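Putative sugar binding protein (Geobacillus stearothermophilus, PDB 6GT9) binds galactose in the cleft between its two domains and probably serves as the sugar-recognising component of a three-component sensing system for galactan utilization. Local coordinates at residues L256-Q267 against E296-L305. Residues are numbered along the deposited sequence; the frame is centred on the assembly and turned at random.
With GAL (beta-D-galactopyranose), chain E.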
ATOM      1  N   LEU A 256      -2.401  18.404  -3.420  1.00 29.72           N
ATOM      2  CA  LEU A 256      -1.311  18.973  -2.640  1.00 32.52           C
ATOM      3  C   LEU A 256      -0.913  20.339  -3.180  1.00 36.60           C
ATOM      4  O   LEU A 256      -0.667  21.278  -2.409  1.00 35.15           O
ATOM      5  CB  LEU A 256      -0.125  18.012  -2.669  1.00 26.16           C
ATOM      6  CG  LEU A 256       0.971  17.973  -1.620  1.00 32.23           C
ATOM      7  CD1 LEU A 256       0.402  17.791  -0.229  1.00 30.81           C
ATOM      8  CD2 LEU A 256       1.890  16.816  -1.975  1.00 30.81           C
ATOM      9  N   GLN A 257      -0.852  20.471  -4.507  1.00 35.17           N
ATOM     10  CA  GLN A 257      -0.545  21.765  -5.103  1.00 40.69           C
ATOM     11  C   GLN A 257      -1.647  22.779  -4.814  1.00 38.68           C
ATOM     12  O   GLN A 257      -1.365  23.954  -4.551  1.00 38.24           O
ATOM     13  CB  GLN A 257      -0.327  21.604  -6.608  1.00 41.72           C
ATOM     14  CG  GLN A 257       0.026  22.889  -7.347  1.00 47.98           C
ATOM     15  CD  GLN A 257       1.416  23.419  -7.016  1.00 50.67           C
ATOM     16  OE1 GLN A 257       1.622  24.632  -6.938  1.00 60.27           O
ATOM     17  NE2 GLN A 257       2.377  22.514  -6.832  1.00 50.67           N
ATOM     18  N   LYS A 258      -2.907  22.339  -4.846  1.00 39.26           N
ATOM     19  CA  LYS A 258      -4.038  23.210  -4.552  1.00 37.84           C
ATOM     20  C   LYS A 258      -4.143  23.568  -3.080  1.00 38.15           C
ATOM     21  O   LYS A 258      -4.897  24.490  -2.742  1.00 35.35           O
ATOM     22  CB  LYS A 258      -5.344  22.555  -4.995  1.00 35.50           C
ATOM     23  CG  LYS A 258      -5.673  22.744  -6.465  1.00 43.73           C
ATOM     24  CD  LYS A 258      -6.717  21.740  -6.948  1.00 41.34           C
ATOM     25  CE  LYS A 258      -8.142  22.271  -6.861  1.00 44.15           C
ATOM     26  NZ  LYS A 258      -8.530  22.648  -5.473  1.00 49.60           N
ATOM     27  N   GLY A 259      -3.428  22.867  -2.203  1.00 32.78           N
ATOM     28  CA  GLY A 259      -3.526  23.093  -0.776  1.00 34.30           C
ATOM     29  C   GLY A 259      -4.614  22.304  -0.082  1.00 34.27           C
ATOM     30  O   GLY A 259      -4.678  22.325   1.153  1.00 33.86           O
ATOM     31  N   THR A 260      -5.459  21.596  -0.839  1.00 30.16           N
ATOM     32  CA  THR A 260      -6.525  20.801  -0.238  1.00 27.92           C
ATOM     33  C   THR A 260      -5.962  19.675   0.618  1.00 31.53           C
ATOM     34  O   THR A 260      -6.422  19.444   1.742  1.00 27.37           O
ATOM     35  CB  THR A 260      -7.425  20.235  -1.330  1.00 31.11           C
ATOM     36  OG1 THR A 260      -7.809  21.288  -2.224  1.00 38.48           O
ATOM     37  CG2 THR A 260      -8.653  19.600  -0.717  1.00 31.70           C
ATOM     38  N   ILE A 261      -4.979  18.931   0.080  1.00 30.15           N
ATOM     39  CA  ILE A 261      -4.197  17.968   0.851  1.00 26.41           C
ATOM     40  C   ILE A 261      -2.962  18.670   1.393  1.00 23.59           C
ATOM     41  O   ILE A 261      -2.319  19.454   0.690  1.00 28.42           O
ATOM     42  CB  ILE A 261      -3.827  16.747  -0.020  1.00 21.03           C
ATOM     43  CG1 ILE A 261      -5.111  15.990  -0.390  1.00 25.03           C
ATOM     44  CG2 ILE A 261      -2.831  15.843   0.690  1.00 24.76           C
ATOM     45  CD1 ILE A 261      -4.893  14.753  -1.252  1.00 25.28           C
ATOM     46  N   ALA A 262      -2.631  18.402   2.655  1.00 23.97           N
ATOM     47  CA  ALA A 262      -1.478  19.031   3.294  1.00 22.54           C
ATOM     48  C   ALA A 262      -0.197  18.219   3.172  1.00 27.00           C
ATOM     49  O   ALA A 262       0.902  18.794   3.143  1.00 22.99           O
ATOM     50  CB  ALA A 262      -1.769  19.270   4.777  1.00 24.26           C
ATOM     51  N   ALA A 263      -0.294  16.893   3.120  1.00 25.12           N
ATOM     52  CA  ALA A 263       0.913  16.083   3.132  1.00 15.17           C
ATOM     53  C   ALA A 263       0.577  14.709   2.587  1.00 18.41           C
ATOM     54  O   ALA A 263      -0.588  14.317   2.527  1.00 20.20           O
ATOM     55  CB  ALA A 263       1.491  15.954   4.538  1.00 16.58           C
ATOM     56  N   THR A 264       1.612  13.970   2.202  1.00 23.64           N
ATOM     57  CA  THR A 264       1.367  12.592   1.804  1.00 19.62           C
ATOM     58  C   THR A 264       2.637  11.767   1.985  1.00 21.15           C
ATOM     59  O   THR A 264       3.755  12.283   1.901  1.00 21.67           O
ATOM     60  CB  THR A 264       0.814  12.510   0.365  1.00 20.62           C
ATOM     61  OG1 THR A 264       0.238  11.215   0.161  1.00 21.34           O
ATOM     62  CG2 THR A 264       1.899  12.754  -0.675  1.00 24.42           C
ATOM     63  N   VAL A 265       2.447  10.479   2.259  1.00 22.87           N
ATOM     64  CA  VAL A 265       3.548   9.561   2.523  1.00 24.35           C
ATOM     65  C   VAL A 265       4.009   8.935   1.212  1.00 27.22           C
ATOM     66  O   VAL A 265       3.215   8.321   0.485  1.00 23.49           O
ATOM     67  CB  VAL A 265       3.142   8.483   3.537  1.00 20.94           C
ATOM     68  CG1 VAL A 265       4.338   7.574   3.844  1.00 19.39           C
ATOM     69  CG2 VAL A 265       2.620   9.147   4.817  1.00 21.53           C
ATOM     70  N   VAL A 266       5.303   9.073   0.915  1.00 23.18           N
ATOM     71  CA  VAL A 266       5.842   8.578  -0.346  1.00 25.97           C
ATOM     72  C   VAL A 266       6.103   7.083  -0.243  1.00 19.66           C
ATOM     73  O   VAL A 266       6.572   6.587   0.785  1.00 23.05           O
ATOM     74  CB  VAL A 266       7.127   9.336  -0.718  1.00 26.81           C
ATOM     75  CG1 VAL A 266       7.702   8.804  -2.027  1.00 30.22           C
ATOM     76  CG2 VAL A 266       6.842  10.835  -0.820  1.00 27.74           C
ATOM     77  N   GLN A 267       5.787   6.354  -1.308  1.00 20.99           N
ATOM     78  CA  GLN A 267       6.278   4.994  -1.474  1.00 20.02           C
ATOM     79  C   GLN A 267       6.972   4.904  -2.823  1.00 21.14           C
ATOM     80  O   GLN A 267       6.937   5.838  -3.624  1.00 23.30           O
ATOM     81  CB  GLN A 267       5.154   3.952  -1.378  1.00 23.75           C
ATOM     82  CG  GLN A 267       4.435   3.856  -0.031  1.00 22.11           C
ATOM     83  CD  GLN A 267       3.565   2.619   0.052  1.00 20.47           C
ATOM     84  OE1 GLN A 267       3.994   1.576   0.550  1.00 20.56           O
ATOM     85  NE2 GLN A 267       2.346   2.713  -0.478  1.00 21.70           N
ATOM     86  N   GLU A 296      12.246   3.384  -0.047  1.00 25.30           N
ATOM     87  CA  GLU A 296      12.174   4.688   0.621  1.00 24.94           C
ATOM     88  C   GLU A 296      10.742   5.065   0.999  1.00 23.11           C
ATOM     89  O   GLU A 296       9.804   4.838   0.234  1.00 22.32           O
ATOM     90  CB  GLU A 296      12.757   5.755  -0.311  1.00 29.46           C
ATOM     91  CG  GLU A 296      12.514   7.199   0.089  1.00 40.35           C
ATOM     92  CD  GLU A 296      13.532   7.695   1.105  1.00 46.20           C
ATOM     93  OE1 GLU A 296      13.976   6.880   1.945  1.00 50.73           O
ATOM     94  OE2 GLU A 296      13.901   8.892   1.059  1.00 50.23           O
ATOM     95  N   THR A 297      10.575   5.644   2.197  1.00 25.49           N
ATOM     96  CA  THR A 297       9.321   6.286   2.577  1.00 20.40           C
ATOM     97  C   THR A 297       9.651   7.557   3.353  1.00 25.53           C
ATOM     98  O   THR A 297      10.664   7.629   4.061  1.00 22.94           O
ATOM     99  CB  THR A 297       8.387   5.357   3.406  1.00 20.40           C
ATOM    100  OG1 THR A 297       7.086   5.965   3.568  1.00 19.94           O
ATOM    101  CG2 THR A 297       8.963   5.059   4.780  1.00 21.14           C
ATOM    102  N   LYS A 298       8.809   8.571   3.177  1.00 21.67           N
ATOM    103  CA  LYS A 298       9.011   9.887   3.790  1.00 20.94           C
ATOM    104  C   LYS A 298       7.758  10.709   3.550  1.00 25.66           C
ATOM    105  O   LYS A 298       7.058  10.505   2.554  1.00 26.47           O
ATOM    106  CB  LYS A 298      10.215  10.616   3.191  1.00 30.34           C
ATOM    107  CG  LYS A 298      10.091  10.853   1.693  1.00 31.97           C
ATOM    108  CD  LYS A 298      11.049  11.930   1.203  1.00 37.13           C
ATOM    109  CE  LYS A 298      11.627  11.575  -0.160  1.00 40.37           C
ATOM    110  NZ  LYS A 298      12.358  12.708  -0.801  1.00 42.75           N
ATOM    111  N   VAL A 299       7.492  11.645   4.445  1.00 24.87           N
ATOM    112  CA  VAL A 299       6.375  12.560   4.263  1.00 25.54           C
ATOM    113  C   VAL A 299       6.850  13.732   3.417  1.00 27.88           C
ATOM    114  O   VAL A 299       7.930  14.284   3.651  1.00 29.58           O
ATOM    115  CB  VAL A 299       5.819  13.031   5.616  1.00 27.94           C
ATOM    116  CG1 VAL A 299       4.651  14.010   5.407  1.00 26.36           C
ATOM    117  CG2 VAL A 299       5.357  11.830   6.421  1.00 29.58           C
ATOM    118  N   ILE A 300       6.072  14.080   2.400  1.00 22.22           N
ATOM    119  CA  ILE A 300       6.341  15.264   1.606  1.00 27.32           C
ATOM    120  C   ILE A 300       5.150  16.203   1.736  1.00 29.25           C
ATOM    121  O   ILE A 300       4.020  15.792   2.023  1.00 26.30           O
ATOM    122  CB  ILE A 300       6.615  14.945   0.126  1.00 33.23           C
ATOM    123  CG1 ILE A 300       5.401  14.247  -0.496  1.00 31.35           C
ATOM    124  CG2 ILE A 300       7.889  14.101  -0.002  1.00 26.22           C
ATOM    125  CD1 ILE A 300       5.000  14.783  -1.851  1.00 32.79           C
ATOM    126  N   ARG A 301       5.421  17.484   1.519  1.00 28.53           N
ATOM    127  CA  ARG A 301       4.418  18.537   1.534  1.00 28.60           C
ATOM    128  C   ARG A 301       4.558  19.331   0.243  1.00 32.47           C
ATOM    129  O   ARG A 301       5.414  19.038  -0.597  1.00 33.16           O
ATOM    130  CB  ARG A 301       4.573  19.430   2.779  1.00 29.64           C
ATOM    131  CG  ARG A 301       4.432  18.669   4.096  1.00 29.64           C
ATOM    132  CD  ARG A 301       4.921  19.474   5.288  1.00 30.85           C
ATOM    133  NE  ARG A 301       4.652  18.808   6.564  1.00 25.65           N
ATOM    134  CZ  ARG A 301       5.489  17.956   7.152  1.00 24.90           C
ATOM    135  NH1 ARG A 301       6.641  17.654   6.569  1.00 25.41           N
ATOM    136  NH2 ARG A 301       5.171  17.394   8.316  1.00 23.59           N
ATOM    137  N   LYS A 302       3.704  20.346   0.093  1.00 33.19           N
ATOM    138  CA  LYS A 302       3.709  21.177  -1.109  1.00 34.69           C
ATOM    139  C   LYS A 302       5.072  21.819  -1.365  1.00 33.71           C
ATOM    140  O   LYS A 302       5.443  22.036  -2.524  1.00 37.81           O
ATOM    141  CB  LYS A 302       2.631  22.253  -0.988  1.00 35.26           C
ATOM    142  CG  LYS A 302       2.511  23.181  -2.184  1.00 40.95           C
ATOM    143  CD  LYS A 302       1.617  24.362  -1.839  1.00 43.72           C
ATOM    144  CE  LYS A 302       1.658  25.427  -2.915  1.00 46.92           C
ATOM    145  NZ  LYS A 302       1.139  24.915  -4.206  1.00 53.26           N
ATOM    146  N   LYS A 303       5.829  22.135  -0.307  1.00 32.38           N
ATOM    147  CA  LYS A 303       7.154  22.723  -0.477  1.00 32.84           C
ATOM    148  C   LYS A 303       8.139  21.768  -1.135  1.00 40.94           C
ATOM    149  O   LYS A 303       9.214  22.200  -1.566  1.00 38.19           O
ATOM    150  CB  LYS A 303       7.722  23.177   0.876  1.00 37.50           C
ATOM    151  CG  LYS A 303       8.055  22.022   1.813  1.00 42.19           C
ATOM    152  CD  LYS A 303       8.706  22.463   3.119  1.00 44.37           C
ATOM    153  CE  LYS A 303       7.791  23.373   3.930  1.00 50.61           C
ATOM    154  NZ  LYS A 303       6.373  22.901   3.947  1.00 48.96           N
ATOM    155  N   ASP A 304       7.813  20.487  -1.212  1.00 41.12           N
ATOM    156  CA  ASP A 304       8.705  19.524  -1.830  1.00 42.39           C
ATOM    157  C   ASP A 304       8.406  19.313  -3.301  1.00 41.98           C
ATOM    158  O   ASP A 304       9.175  18.635  -3.975  1.00 53.52           O
ATOM    159  CB  ASP A 304       8.638  18.194  -1.079  1.00 35.39           C
ATOM    160  CG  ASP A 304       9.090  18.320   0.363  1.00 36.94           C
ATOM    161  OD1 ASP A 304      10.305  18.502   0.577  1.00 39.45           O
ATOM    162  OD2 ASP A 304       8.240  18.224   1.281  1.00 31.95           O
ATOM    163  N   LEU A 305       7.320  19.875  -3.806  1.00 45.07           N
ATOM    164  CA  LEU A 305       6.997  19.825  -5.227  1.00 50.04           C
ATOM    165  C   LEU A 305       7.816  20.865  -5.954  1.00 60.67           C
ATOM    166  O   LEU A 305       7.787  22.034  -5.545  1.00 61.15           O
ATOM    167  CB  LEU A 305       5.526  20.068  -5.463  1.00 45.88           C
ATOM    168  CG  LEU A 305       4.615  19.197  -4.607  1.00 42.02           C
ATOM    169  CD1 LEU A 305       3.177  19.568  -4.889  1.00 38.47           C
ATOM    170  CD2 LEU A 305       4.880  17.727  -4.876  1.00 42.75           C
TER
HETATM  171  C1  GAL E 401      -1.228   1.751  -1.407  1.00 16.19           C
HETATM  172  C2  GAL E 401      -0.861   0.347  -0.970  1.00 17.95           C
HETATM  173  C3  GAL E 401      -1.286  -0.700  -2.015  1.00 17.31           C
HETATM  174  C4  GAL E 401      -2.773  -0.576  -2.303  1.00 16.41           C
HETATM  175  C5  GAL E 401      -3.130   0.858  -2.654  1.00 20.18           C
HETATM  176  C6  GAL E 401      -4.641   1.076  -2.772  1.00 19.10           C
HETATM  177  O1  GAL E 401      -0.846   2.677  -0.408  1.00 20.53           O
HETATM  178  O2  GAL E 401       0.556   0.225  -0.776  1.00 16.36           O
HETATM  179  O3  GAL E 401      -1.097  -1.983  -1.502  1.00 18.48           O
HETATM  180  O4  GAL E 401      -3.535  -0.992  -1.165  1.00 18.15           O
HETATM  181  O5  GAL E 401      -2.648   1.835  -1.646  1.00 19.67           O
HETATM  182  O6  GAL E 401      -4.923   2.281  -3.450  1.00 20.40           O
HETATM  183  O   HOH W   1       1.584  21.004   1.813  1.00 29.66           O
HETATM  184  O   HOH W   2       1.680  20.085   5.961  1.00 31.40           O
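K302 reaches the last turn of helix 250-258 and gives its ammonium group to Q257 twice: NZ lies 2.7 Å from the backbone O, in the carbonyl plane on a lone pair, and 2.8 Å from OE1, which it meets from above the amide plane. The K302 chain leaves with CG anti to the backbone N (chi1 -179°), runs extended past L256 O and bends only at its end, bringing NZ over Q257. T264 and I300 form an antiparallel hydrogen-bonded pair, with N to O distances of 3.0 Å from T264 N to I300 O and from I300 N to T264 O. Farther along, the T297 hydroxyl OG1 donates to V266 O at 2.9 Å, nearly in line with the carbonyl. A valine here has no hydroxyl to give, and V266 O would probably be left without its side-chain donor. A water bridges A262 O and K302 N at the other end. Strand 298-301 is the antiparallel edge strand of an otherwise parallel sheet, in one lobe of the periplasmic binding protein fold. Its neighbour, strand 263-266, leads into Q267, whose NE2 donates to galactose O2 at 3.1 Å and also bonds D247. On one face of the pair, I300 CG2 meets V266 CG2 at 3.5 Å, their side chains crossing at about a right angle, while I300 CD1 touches L256 CD2 at 3.7 Å. A263 CB packs on V299 CG1 on the other face, where helix 135-149 lies against V265 and V299, and its D149 forms a salt bridge with R301.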